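Local atomic coordinates of congerin-1 (Conger myriaster, PDB entry 1C1L), a protein that binds beta-galactosides such as lactose as a homodimeric galectin of the conger eel, though its physiological role is not yet known. Residues 44-49 / 57-62. Sequence-based numbering, arbitrary orientation.
With GAL (beta-D-galactopyranose), chain B; BGC (beta-D-glucopyranose), chain C.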
# COMPACT_ATOMS: atom_id res chain seq x y z
N LEU A 44 -8.59 -14.26 6.08
CA LEU A 44 -8.98 -13.60 7.32
C LEU A 44 -9.89 -12.44 6.98
O LEU A 44 -9.59 -11.62 6.10
CB LEU A 44 -7.74 -13.09 8.08
CG LEU A 44 -8.00 -12.26 9.35
CD1 LEU A 44 -8.65 -13.12 10.43
CD2 LEU A 44 -6.70 -11.66 9.84
N HIS A 45 -11.03 -12.44 7.66
CA HIS A 45 -12.00 -11.36 7.63
C HIS A 45 -12.02 -10.94 9.08
O HIS A 45 -12.42 -11.74 9.94
CB HIS A 45 -13.38 -11.89 7.21
CG HIS A 45 -14.54 -10.93 7.41
ND1 HIS A 45 -14.89 -9.86 6.71
CD2 HIS A 45 -15.52 -11.10 8.37
CE1 HIS A 45 -16.01 -9.38 7.18
NE2 HIS A 45 -16.37 -10.13 8.18
N LEU A 46 -11.61 -9.71 9.41
CA LEU A 46 -11.54 -9.24 10.77
C LEU A 46 -12.54 -8.11 10.87
O LEU A 46 -12.29 -7.01 10.36
CB LEU A 46 -10.12 -8.74 11.06
CG LEU A 46 -9.89 -8.00 12.39
CD1 LEU A 46 -10.05 -8.95 13.55
CD2 LEU A 46 -8.52 -7.38 12.38
N ASP A 47 -13.69 -8.38 11.47
CA ASP A 47 -14.79 -7.44 11.52
C ASP A 47 -14.96 -6.79 12.90
O ASP A 47 -15.12 -7.48 13.91
CB ASP A 47 -16.06 -8.19 11.10
CG ASP A 47 -17.18 -7.33 10.57
OD1 ASP A 47 -16.97 -6.24 10.06
OD2 ASP A 47 -18.31 -7.78 10.65
N HIS A 48 -14.82 -5.46 12.98
CA HIS A 48 -15.08 -4.73 14.21
C HIS A 48 -16.49 -4.20 14.10
O HIS A 48 -16.79 -3.35 13.27
CB HIS A 48 -14.13 -3.53 14.40
CG HIS A 48 -12.78 -3.94 14.98
ND1 HIS A 48 -11.77 -4.48 14.32
CD2 HIS A 48 -12.37 -3.85 16.30
CE1 HIS A 48 -10.79 -4.72 15.13
NE2 HIS A 48 -11.15 -4.34 16.33
N ARG A 49 -17.38 -4.77 14.91
CA ARG A 49 -18.78 -4.40 14.90
C ARG A 49 -19.08 -3.51 16.09
O ARG A 49 -19.00 -3.92 17.25
CB ARG A 49 -19.65 -5.66 14.97
CG ARG A 49 -19.38 -6.62 13.82
CD ARG A 49 -20.24 -7.86 13.95
NE ARG A 49 -20.07 -8.62 12.73
CZ ARG A 49 -20.70 -9.74 12.42
NH1 ARG A 49 -21.56 -10.30 13.26
NH2 ARG A 49 -20.44 -10.33 11.26
N ASN A 57 -19.96 -3.73 19.93
CA ASN A 57 -18.54 -3.78 20.26
C ASN A 57 -17.95 -5.18 20.36
O ASN A 57 -17.26 -5.59 21.31
CB ASN A 57 -18.29 -2.99 21.54
CG ASN A 57 -18.54 -1.50 21.35
OD1 ASN A 57 -18.66 -0.97 20.24
ND2 ASN A 57 -18.62 -0.67 22.38
N THR A 58 -18.17 -5.88 19.26
CA THR A 58 -17.72 -7.26 19.12
C THR A 58 -16.80 -7.37 17.91
O THR A 58 -17.03 -6.73 16.88
CB THR A 58 -18.94 -8.21 18.92
OG1 THR A 58 -19.86 -7.96 19.97
CG2 THR A 58 -18.53 -9.68 18.91
N ILE A 59 -15.72 -8.13 18.05
CA ILE A 59 -14.81 -8.45 16.96
C ILE A 59 -15.23 -9.84 16.53
O ILE A 59 -15.37 -10.75 17.36
CB ILE A 59 -13.33 -8.52 17.42
CG1 ILE A 59 -12.83 -7.16 17.89
CG2 ILE A 59 -12.46 -9.00 16.24
CD1 ILE A 59 -11.51 -7.28 18.68
N VAL A 60 -15.44 -10.01 15.23
CA VAL A 60 -15.78 -11.28 14.63
C VAL A 60 -14.69 -11.59 13.61
O VAL A 60 -14.40 -10.76 12.74
CB VAL A 60 -17.15 -11.21 13.92
CG1 VAL A 60 -17.44 -12.52 13.21
CG2 VAL A 60 -18.25 -10.93 14.94
N MET A 61 -14.13 -12.77 13.69
CA MET A 61 -13.12 -13.24 12.76
C MET A 61 -13.64 -14.48 12.06
O MET A 61 -14.27 -15.36 12.68
CB MET A 61 -11.84 -13.60 13.50
CG MET A 61 -11.19 -12.37 14.10
SD MET A 61 -9.74 -12.83 15.07
CE MET A 61 -10.55 -13.18 16.60
N ASN A 62 -13.40 -14.56 10.76
CA ASN A 62 -13.84 -15.70 9.99
C ASN A 62 -13.05 -15.75 8.69
O ASN A 62 -12.17 -14.89 8.47
CB ASN A 62 -15.33 -15.55 9.70
CG ASN A 62 -16.03 -16.89 9.52
OD1 ASN A 62 -15.41 -17.94 9.35
ND2 ASN A 62 -17.35 -16.89 9.51
C1 GAL B . -21.94 -12.37 8.65
C2 GAL B . -21.90 -11.03 7.92
C3 GAL B . -20.70 -10.97 6.97
C4 GAL B . -19.40 -11.35 7.70
C5 GAL B . -19.59 -12.67 8.44
C6 GAL B . -18.37 -13.04 9.27
O2 GAL B . -23.10 -10.86 7.19
O3 GAL B . -20.60 -9.66 6.44
O4 GAL B . -19.07 -10.31 8.61
O5 GAL B . -20.72 -12.60 9.34
O6 GAL B . -18.56 -14.29 9.89
C2 BGC C . -23.79 -14.65 12.49
C3 BGC C . -23.41 -13.35 11.77
C4 BGC C . -23.20 -13.62 10.29
C5 BGC C . -24.45 -14.28 9.71
C6 BGC C . -24.31 -14.61 8.23
C1 BGC C . -24.99 -15.31 11.80
O1 BGC C . -25.22 -16.54 12.36
O2 BGC C . -24.12 -14.36 13.84
O3 BGC C . -22.22 -12.83 12.34
O4 BGC C . -22.94 -12.37 9.60
O5 BGC C . -24.69 -15.52 10.41
O6 BGC C . -23.23 -15.49 7.99
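Asp47 and Val60 exchange both backbone hydrogen bonds, Asp47 N to Val60 O at 2.8 Å and Val60 N to Asp47 O at 2.9 Å; His45 with Asn62 and Arg49 with Thr58 do the same. These six bonds satisfy the N and O atoms with which the three pairs face the partner strand. At Arg49 the pairing meets a G1 beta bulge, where Asn57 and Thr58 both stand opposite it.

His45, Asp47, Arg49, Val60 and Asn62 project from one face of the galectin beta-sandwich and line its lactose site. Arg49 reaches along it with an extended chain from CG to NE and spends its whole guanidinium there. Its NE makes a straight (172°) salt-bridge hydrogen bond of 2.9 Å to Asp47 OD2, NE standing 36° out of the carboxylate plane; Arg30 also bridges to OD2. Arg49 NH2 donates hydrogen bonds to GAL O4 and GAL O5, both 3.0 Å, while NH1 donates one of 2.8 Å to BGC O3 and has a second, charged partner in Asp55. Val60 CG2 lies over one guanidinium face, toward its rim, while Asp47 and both sugars meet the edge.

GAL O4, near the plane of the His45 ring and at its edge, also shares a 2.7 Å hydrogen bond with His45 NE2, with ND1 occupied by Asn34. Asn62 turns its amide away from 44-49 (chi1 -152°) and gives ND2 to GAL O6 in a nearly linear bond. Glu72 O takes ND2 too, and Arg114 serves OD1.

On the reverse face Leu46 CD1 lies against both Ile59 CG2 and Met61 CG, Leu46 side by side with each and pointing the same way, and Ile59 CG1 makes a CH-pi contact over the His48 ring, all packed toward strands 98-103 and 108-112.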